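Long-range contacts in putative enoyl-CoA hydratase (Streptomyces avermitilis, PDB 3GKB), which is a putative enoyl-CoA hydratase of the crotonase family, which probably acts on acyl-CoA thioesters, although its substrate and reaction remain to be established: residues Y8-V13 / E39-V43; V29-G33 / F65-D71. One frame throughout, in Å; residues are numbered along the deposited sequence.

Interaction 1. Residues Y8-V13 / E39-V43; sequences YSTLRV and ELRTV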
ATOM      1  N   TYR B   8      36.627  11.864   6.861  1.00 28.47           N
ATOM      2  CA  TYR B   8      35.327  12.397   7.335  1.00 27.68           C
ATOM      3  C   TYR B   8      35.170  12.182   8.829  1.00 26.61           C
ATOM      4  O   TYR B   8      35.570  11.155   9.362  1.00 28.15           O
ATOM      5  CB  TYR B   8      34.178  11.738   6.591  1.00 27.59           C
ATOM      6  CG  TYR B   8      34.254  11.861   5.100  1.00 28.12           C
ATOM      7  CD1 TYR B   8      34.014  13.069   4.477  1.00 29.45           C
ATOM      8  CD2 TYR B   8      34.529  10.750   4.300  1.00 29.83           C
ATOM      9  CE1 TYR B   8      34.060  13.190   3.096  1.00 32.16           C
ATOM     10  CE2 TYR B   8      34.586  10.862   2.912  1.00 30.81           C
ATOM     11  CZ  TYR B   8      34.350  12.079   2.322  1.00 33.47           C
ATOM     12  OH  TYR B   8      34.387  12.196   0.951  1.00 38.11           O
ATOM     13  N   SER B   9      34.558  13.145   9.505  1.00 24.98           N
ATOM     14  CA  SER B   9      34.491  13.123  10.953  1.00 24.08           C
ATOM     15  C   SER B   9      33.255  12.418  11.477  1.00 22.48           C
ATOM     16  O   SER B   9      33.221  12.086  12.649  1.00 22.58           O
ATOM     17  CB  SER B   9      34.522  14.553  11.488  1.00 24.69           C
ATOM     18  OG  SER B   9      33.460  15.295  10.907  1.00 26.41           O
ATOM     19  N   THR B  10      32.237  12.219  10.628  1.00 21.30           N
ATOM     20  CA  THR B  10      30.949  11.656  11.079  1.00 19.90           C
ATOM     21  C   THR B  10      30.571  10.331  10.399  1.00 20.62           C
ATOM     22  O   THR B  10      29.517   9.732  10.710  1.00 19.97           O
ATOM     23  CB  THR B  10      29.789  12.622  10.830  1.00 19.76           C
ATOM     24  OG1 THR B  10      29.593  12.787   9.416  1.00 19.23           O
ATOM     25  CG2 THR B  10      30.021  13.983  11.509  1.00 18.27           C
ATOM     26  N   LEU B  11      31.415   9.900   9.461  1.00 19.95           N
ATOM     27  CA  LEU B  11      31.179   8.684   8.705  1.00 20.32           C
ATOM     28  C   LEU B  11      32.491   8.183   8.104  1.00 19.77           C
ATOM     29  O   LEU B  11      33.501   8.914   8.075  1.00 19.03           O
ATOM     30  CB  LEU B  11      30.118   8.927   7.617  1.00 20.59           C
ATOM     31  CG  LEU B  11      30.410   9.964   6.528  1.00 21.31           C
ATOM     32  CD1 LEU B  11      31.158   9.281   5.401  1.00 21.31           C
ATOM     33  CD2 LEU B  11      29.131  10.640   5.984  1.00 22.83           C
ATOM     34  N   ARG B  12      32.464   6.928   7.661  1.00 20.03           N
ATOM     35  CA  ARG B  12      33.554   6.313   6.896  1.00 20.79           C
ATOM     36  C   ARG B  12      32.984   5.651   5.657  1.00 21.05           C
ATOM     37  O   ARG B  12      31.876   5.119   5.693  1.00 19.54           O
ATOM     38  CB  ARG B  12      34.227   5.231   7.728  1.00 21.49           C
ATOM     39  CG  ARG B  12      35.025   5.782   8.861  1.00 25.40           C
ATOM     40  CD  ARG B  12      35.747   4.654   9.600  1.00 28.12           C
ATOM     41  NE  ARG B  12      34.842   3.746  10.307  1.00 32.06           N
ATOM     42  CZ  ARG B  12      34.173   4.066  11.414  1.00 32.96           C
ATOM     43  NH1 ARG B  12      34.260   5.286  11.942  1.00 36.02           N
ATOM     44  NH2 ARG B  12      33.407   3.166  11.995  1.00 32.51           N
ATOM     45  N   VAL B  13      33.748   5.684   4.569  1.00 20.96           N
ATOM     46  CA  VAL B  13      33.354   5.040   3.348  1.00 21.65           C
ATOM     47  C   VAL B  13      34.436   4.100   2.844  1.00 22.27           C
ATOM     48  O   VAL B  13      35.631   4.408   2.924  1.00 22.55           O
ATOM     49  CB  VAL B  13      33.039   6.052   2.232  1.00 22.69           C
ATOM     50  CG1 VAL B  13      32.457   5.323   1.032  1.00 23.43           C
ATOM     51  CG2 VAL B  13      32.093   7.098   2.715  1.00 24.27           C
ATOM     52  N   GLU B  39      29.030  16.312   4.957  1.00 18.73           N
ATOM     53  CA  GLU B  39      29.859  15.161   4.601  1.00 19.46           C
ATOM     54  C   GLU B  39      29.059  14.155   3.761  1.00 18.90           C
ATOM     55  O   GLU B  39      29.603  13.569   2.829  1.00 17.52           O
ATOM     56  CB  GLU B  39      30.477  14.488   5.838  1.00 19.82           C
ATOM     57  CG  GLU B  39      31.544  15.335   6.524  1.00 21.43           C
ATOM     58  CD  GLU B  39      32.222  14.644   7.684  1.00 25.45           C
ATOM     59  OE1 GLU B  39      31.717  13.618   8.197  1.00 24.50           O
ATOM     60  OE2 GLU B  39      33.282  15.157   8.114  1.00 25.72           O
ATOM     61  N   LEU B  40      27.784  13.954   4.101  1.00 18.67           N
ATOM     62  CA  LEU B  40      26.903  13.117   3.287  1.00 19.46           C
ATOM     63  C   LEU B  40      26.798  13.648   1.850  1.00 19.29           C
ATOM     64  O   LEU B  40      26.868  12.880   0.873  1.00 19.86           O
ATOM     65  CB  LEU B  40      25.493  13.042   3.906  1.00 19.36           C
ATOM     66  CG  LEU B  40      25.334  12.076   5.059  1.00 21.25           C
ATOM     67  CD1 LEU B  40      24.056  12.399   5.832  1.00 23.13           C
ATOM     68  CD2 LEU B  40      25.315  10.604   4.530  1.00 23.14           C
ATOM     69  N   ARG B  41      26.626  14.954   1.703  1.00 20.07           N
ATOM     70  CA  ARG B  41      26.558  15.545   0.376  1.00 19.90           C
ATOM     71  C   ARG B  41      27.840  15.289  -0.405  1.00 19.62           C
ATOM     72  O   ARG B  41      27.801  14.872  -1.569  1.00 18.59           O
ATOM     73  CB  ARG B  41      26.294  17.048   0.463  1.00 20.76           C
ATOM     74  CG  ARG B  41      25.936  17.637  -0.894  1.00 25.25           C
ATOM     75  CD  ARG B  41      25.319  19.027  -0.785  1.00 29.08           C
ATOM     76  NE  ARG B  41      26.399  19.999  -0.601  1.00 36.23           N
ATOM     77  CZ  ARG B  41      26.596  20.773   0.472  1.00 41.25           C
ATOM     78  NH1 ARG B  41      25.784  20.730   1.520  1.00 44.75           N
ATOM     79  NH2 ARG B  41      27.626  21.615   0.504  1.00 42.30           N
ATOM     80  N   THR B  42      28.978  15.538   0.235  1.00 19.57           N
ATOM     81  CA  THR B  42      30.281  15.306  -0.408  1.00 20.01           C
ATOM     82  C   THR B  42      30.461  13.865  -0.865  1.00 19.98           C
ATOM     83  O   THR B  42      30.826  13.613  -2.028  1.00 20.96           O
ATOM     84  CB  THR B  42      31.455  15.714   0.519  1.00 20.36           C
ATOM     85  OG1 THR B  42      31.304  17.088   0.884  1.00 22.16           O
ATOM     86  CG2 THR B  42      32.791  15.524  -0.190  1.00 21.86           C
ATOM     87  N   VAL B  43      30.189  12.918   0.031  1.00 20.17           N
ATOM     88  CA  VAL B  43      30.406  11.519  -0.289  1.00 20.10           C
ATOM     89  C   VAL B  43      29.442  11.034  -1.369  1.00 19.46           C
ATOM     90  O   VAL B  43      29.878  10.390  -2.322  1.00 19.41           O
ATOM     91  CB  VAL B  43      30.322  10.615   0.943  1.00 21.39           C
ATOM     92  CG1 VAL B  43      30.370   9.140   0.516  1.00 22.52           C
ATOM     93  CG2 VAL B  43      31.463  10.898   1.857  1.00 22.60           C
TER
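The Tyr8 ring carries Val43 CG2 over one face, offset toward the rim, and Thr42 CG2 at its edge near the ring plane. Val43 CG2 makes a CH-pi contact, but its approach to Tyr8 CZ is modelled too short, so the exact spacing is doubtful. The second flat group, the Glu39 carboxylate, clamps a turn with four hydrogen bonds. Ser9 N gives OE2 of Glu39 a nearly straight bond (2.8 Å, 176°) on the syn side, somewhat out of the plane, while Ser9 OG reaches the same OE2 from above the carboxylate plane at 2.8 Å. OE1 of Glu39 takes Thr10 N on its syn lone pair at 2.9 Å and Thr10 OG1 on the anti side, well out of the carboxylate plane, at 2.6 Å. Beyond CG, which lies anti to the carbonyl carbon (chi1 -69°), the Glu39 chain is extended, carrying both oxygens to the turn. An alanine here is likely to leave both N-H groups and both hydroxyls without their shared acceptor, setting the turn free to shift. Further along the strand, Leu11 CD2 meets Leu40 CD2 at 4.1 Å, and Val13 CG2 and Val43 CG1 press tip to tip, tightly, at 3.5 Å. Segment axes only 10° from parallel describe a helix laid along a strand, here helix 34-48 against an outermost strand, 11-16, as in the alpha/beta layering of the crotonase fold.

Interaction 2. Residues V29-G33 / F65-D71; sequences VNVIG and FFLAHVD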
ATOM      1  N   VAL B  29      25.314   9.483  19.932  1.00 18.36           N
ATOM      2  CA  VAL B  29      24.054   8.839  19.520  1.00 17.64           C
ATOM      3  C   VAL B  29      23.744   8.962  18.030  1.00 16.50           C
ATOM      4  O   VAL B  29      22.620   8.732  17.622  1.00 15.90           O
ATOM      5  CB  VAL B  29      22.816   9.364  20.315  1.00 18.10           C
ATOM      6  CG1 VAL B  29      22.955   9.062  21.800  1.00 19.36           C
ATOM      7  CG2 VAL B  29      22.649  10.855  20.098  1.00 18.76           C
ATOM      8  N   ASN B  30      24.748   9.291  17.220  1.00 15.81           N
ATOM      9  CA  ASN B  30      24.560   9.458  15.776  1.00 15.72           C
ATOM     10  C   ASN B  30      23.510  10.516  15.434  1.00 16.16           C
ATOM     11  O   ASN B  30      22.647  10.321  14.558  1.00 14.46           O
ATOM     12  CB  ASN B  30      24.249   8.122  15.087  1.00 15.95           C
ATOM     13  CG  ASN B  30      25.504   7.359  14.681  1.00 16.23           C
ATOM     14  OD1 ASN B  30      26.615   7.583  15.221  1.00 17.40           O
ATOM     15  ND2 ASN B  30      25.341   6.433  13.731  1.00 14.31           N
ATOM     16  N   VAL B  31      23.613  11.673  16.086  1.00 16.57           N
ATOM     17  CA  VAL B  31      22.770  12.788  15.642  1.00 17.84           C
ATOM     18  C   VAL B  31      23.236  13.217  14.261  1.00 17.37           C
ATOM     19  O   VAL B  31      24.390  13.036  13.895  1.00 18.40           O
ATOM     20  CB  VAL B  31      22.729  14.017  16.602  1.00 19.07           C
ATOM     21  CG1 VAL B  31      22.296  13.629  17.994  1.00 19.43           C
ATOM     22  CG2 VAL B  31      24.016  14.759  16.600  1.00 20.98           C
ATOM     23  N   ILE B  32      22.301  13.725  13.485  1.00 17.63           N
ATOM     24  CA  ILE B  32      22.558  14.352  12.187  1.00 17.11           C
ATOM     25  C   ILE B  32      22.745  15.837  12.419  1.00 17.20           C
ATOM     26  O   ILE B  32      21.768  16.598  12.604  1.00 18.08           O
ATOM     27  CB  ILE B  32      21.375  14.187  11.235  1.00 17.43           C
ATOM     28  CG1 ILE B  32      20.990  12.718  11.085  1.00 16.83           C
ATOM     29  CG2 ILE B  32      21.709  14.811   9.871  1.00 17.25           C
ATOM     30  CD1 ILE B  32      19.588  12.555  10.489  1.00 19.81           C
ATOM     31  N   GLY B  33      23.997  16.252  12.432  1.00 17.50           N
ATOM     32  CA  GLY B  33      24.347  17.666  12.573  1.00 17.56           C
ATOM     33  C   GLY B  33      24.741  18.268  11.240  1.00 18.13           C
ATOM     34  O   GLY B  33      24.712  17.593  10.180  1.00 18.11           O
ATOM     35  N   PHE B  65      21.711   3.230  17.995  1.00 17.28           N
ATOM     36  CA  PHE B  65      21.107   4.230  17.073  1.00 16.75           C
ATOM     37  C   PHE B  65      21.680   4.146  15.663  1.00 16.72           C
ATOM     38  O   PHE B  65      22.886   4.076  15.472  1.00 16.58           O
ATOM     39  CB  PHE B  65      21.300   5.639  17.632  1.00 17.33           C
ATOM     40  CG  PHE B  65      20.778   5.767  19.014  1.00 17.55           C
ATOM     41  CD1 PHE B  65      19.402   5.828  19.240  1.00 21.35           C
ATOM     42  CD2 PHE B  65      21.627   5.705  20.086  1.00 19.39           C
ATOM     43  CE1 PHE B  65      18.910   5.869  20.522  1.00 20.04           C
ATOM     44  CE2 PHE B  65      21.137   5.721  21.370  1.00 20.60           C
ATOM     45  CZ  PHE B  65      19.791   5.801  21.590  1.00 21.08           C
ATOM     46  N   PHE B  66      20.792   4.131  14.671  1.00 15.81           N
ATOM     47  CA  PHE B  66      21.195   4.283  13.276  1.00 15.63           C
ATOM     48  C   PHE B  66      21.509   5.755  13.048  1.00 15.74           C
ATOM     49  O   PHE B  66      22.668   6.121  12.789  1.00 16.35           O
ATOM     50  CB  PHE B  66      20.084   3.780  12.349  1.00 15.23           C
ATOM     51  CG  PHE B  66      20.378   3.958  10.901  1.00 15.73           C
ATOM     52  CD1 PHE B  66      21.160   3.030  10.211  1.00 16.42           C
ATOM     53  CD2 PHE B  66      19.912   5.069  10.216  1.00 15.32           C
ATOM     54  CE1 PHE B  66      21.429   3.215   8.879  1.00 16.54           C
ATOM     55  CE2 PHE B  66      20.203   5.253   8.871  1.00 13.86           C
ATOM     56  CZ  PHE B  66      20.963   4.329   8.214  1.00 16.00           C
ATOM     57  N   LEU B  67      20.478   6.598  13.213  1.00 16.09           N
ATOM     58  CA  LEU B  67      20.596   8.061  13.230  1.00 15.73           C
ATOM     59  C   LEU B  67      19.537   8.574  14.192  1.00 15.98           C
ATOM     60  O   LEU B  67      18.382   8.310  14.005  1.00 15.57           O
ATOM     61  CB  LEU B  67      20.377   8.683  11.866  1.00 16.27           C
ATOM     62  CG  LEU B  67      21.490   8.510  10.823  1.00 15.29           C
ATOM     63  CD1 LEU B  67      20.979   9.009   9.426  1.00 14.91           C
ATOM     64  CD2 LEU B  67      22.815   9.205  11.257  1.00 15.37           C
ATOM     65  N   ALA B  68      19.960   9.246  15.244  1.00 15.15           N
ATOM     66  CA  ALA B  68      19.062   9.597  16.343  1.00 15.64           C
ATOM     67  C   ALA B  68      17.920  10.492  15.887  1.00 15.61           C
ATOM     68  O   ALA B  68      16.769  10.234  16.203  1.00 16.26           O
ATOM     69  CB  ALA B  68      19.836  10.271  17.439  1.00 15.65           C
ATOM     70  N   HIS B  69      18.290  11.543  15.154  1.00 15.30           N
ATOM     71  CA  HIS B  69      17.449  12.656  14.692  1.00 15.73           C
ATOM     72  C   HIS B  69      18.399  13.816  14.380  1.00 16.12           C
ATOM     73  O   HIS B  69      19.599  13.700  14.589  1.00 15.10           O
ATOM     74  CB  HIS B  69      16.361  13.075  15.715  1.00 15.55           C
ATOM     75  CG  HIS B  69      16.892  13.384  17.078  1.00 16.79           C
ATOM     76  ND1 HIS B  69      17.594  14.540  17.358  1.00 18.27           N
ATOM     77  CD2 HIS B  69      16.870  12.664  18.227  1.00 16.99           C
ATOM     78  CE1 HIS B  69      17.954  14.531  18.631  1.00 17.68           C
ATOM     79  NE2 HIS B  69      17.550  13.394  19.175  1.00 16.42           N
ATOM     80  N   VAL B  70      17.855  14.916  13.874  1.00 16.21           N
ATOM     81  CA  VAL B  70      18.654  16.104  13.605  1.00 16.99           C
ATOM     82  C   VAL B  70      19.077  16.763  14.918  1.00 17.38           C
ATOM     83  O   VAL B  70      18.319  16.813  15.878  1.00 18.16           O
ATOM     84  CB  VAL B  70      17.870  17.088  12.703  1.00 17.09           C
ATOM     85  CG1 VAL B  70      18.597  18.427  12.592  1.00 17.85           C
ATOM     86  CG2 VAL B  70      17.672  16.470  11.302  1.00 17.54           C
ATOM     87  N   ASP B  71      20.297  17.259  14.927  1.00 18.11           N
ATOM     88  CA  ASP B  71      20.888  17.918  16.077  1.00 18.61           C
ATOM     89  C   ASP B  71      19.958  19.024  16.566  1.00 18.25           C
ATOM     90  O   ASP B  71      19.589  19.943  15.835  1.00 18.02           O
ATOM     91  CB  ASP B  71      22.252  18.476  15.665  1.00 19.05           C
ATOM     92  CG  ASP B  71      22.960  19.225  16.797  1.00 22.51           C
ATOM     93  OD1 ASP B  71      22.494  19.150  17.967  1.00 20.35           O
ATOM     94  OD2 ASP B  71      23.972  19.907  16.471  1.00 23.94           O
TER
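Asn30 and Ile32 run beside residues 66-71 in the same direction, joined as two loops of the crotonase fold by a single parallel beta bridge between Ile32 and Val70. In crotonase relatives the loop matching 65-71 supplies a backbone N-H to the oxyanion hole, and a similar role is probable here. The tight part lies at the Val29 and Asn30 end, which is buried. The Asn30 amide lies flat toward its acceptor: ND2 gives Phe66 O a bond of 2.9 Å at 172°, with that oxygen in the amide plane. ND2 also bonds Leu24 O, and OD1 takes Asn26 N, so the amide is gripped at both ends. Next to it Ala68 N donates to Asn30 O at 3.0 Å. Val29 and Phe65 lie side by side, CG1 of Val29 against CE2 of Phe65 at 3.8 Å, and helix 264-268 covers both. Ile32 crosses Leu67, which also touches Phe124 of helix 120-127, at about a right angle, with Ile32 CD1 touching Leu67 CD1 at 4.0 Å.

The other end is more open to solvent. Val31, Gly33, Val70 and Asp71 are partly exposed, and Gly33, N-cap of helix 34-48, has its CA against Asp71 CB. Backbone bonds hold this end: Ile32 N to His69 O (2.9 Å) and Asp71 N to Ile32 O (2.8 Å). His69, whose NE2 pairs with Glu267, turns its ring back over its own chain (chi1 54°), and ND1 donates to Val70 O at 2.8 Å from above the carbonyl plane, while that oxygen lies in the ring plane of His69.

The two interactions alternate along the chain, in the order 8-13, 29-33, 39-43, 65-71, so neither closes before the other begins. Their centres are 14 Å apart and their nearest atoms about 5 Å, without touching. Helix 34-48 is the common element: segment 29-33 leads directly into its first turn, and segment 39-43 lies further along it. Interaction 1 sets the body of that helix against a face of the six-stranded sheet, at its 11-16 side, whereas interaction 2, nearer the centre of the chain, joins the loops that follow strands 19-24 and 55-60. Together they involve one helix at its start and along its length, beside a loop probably belonging to the active site.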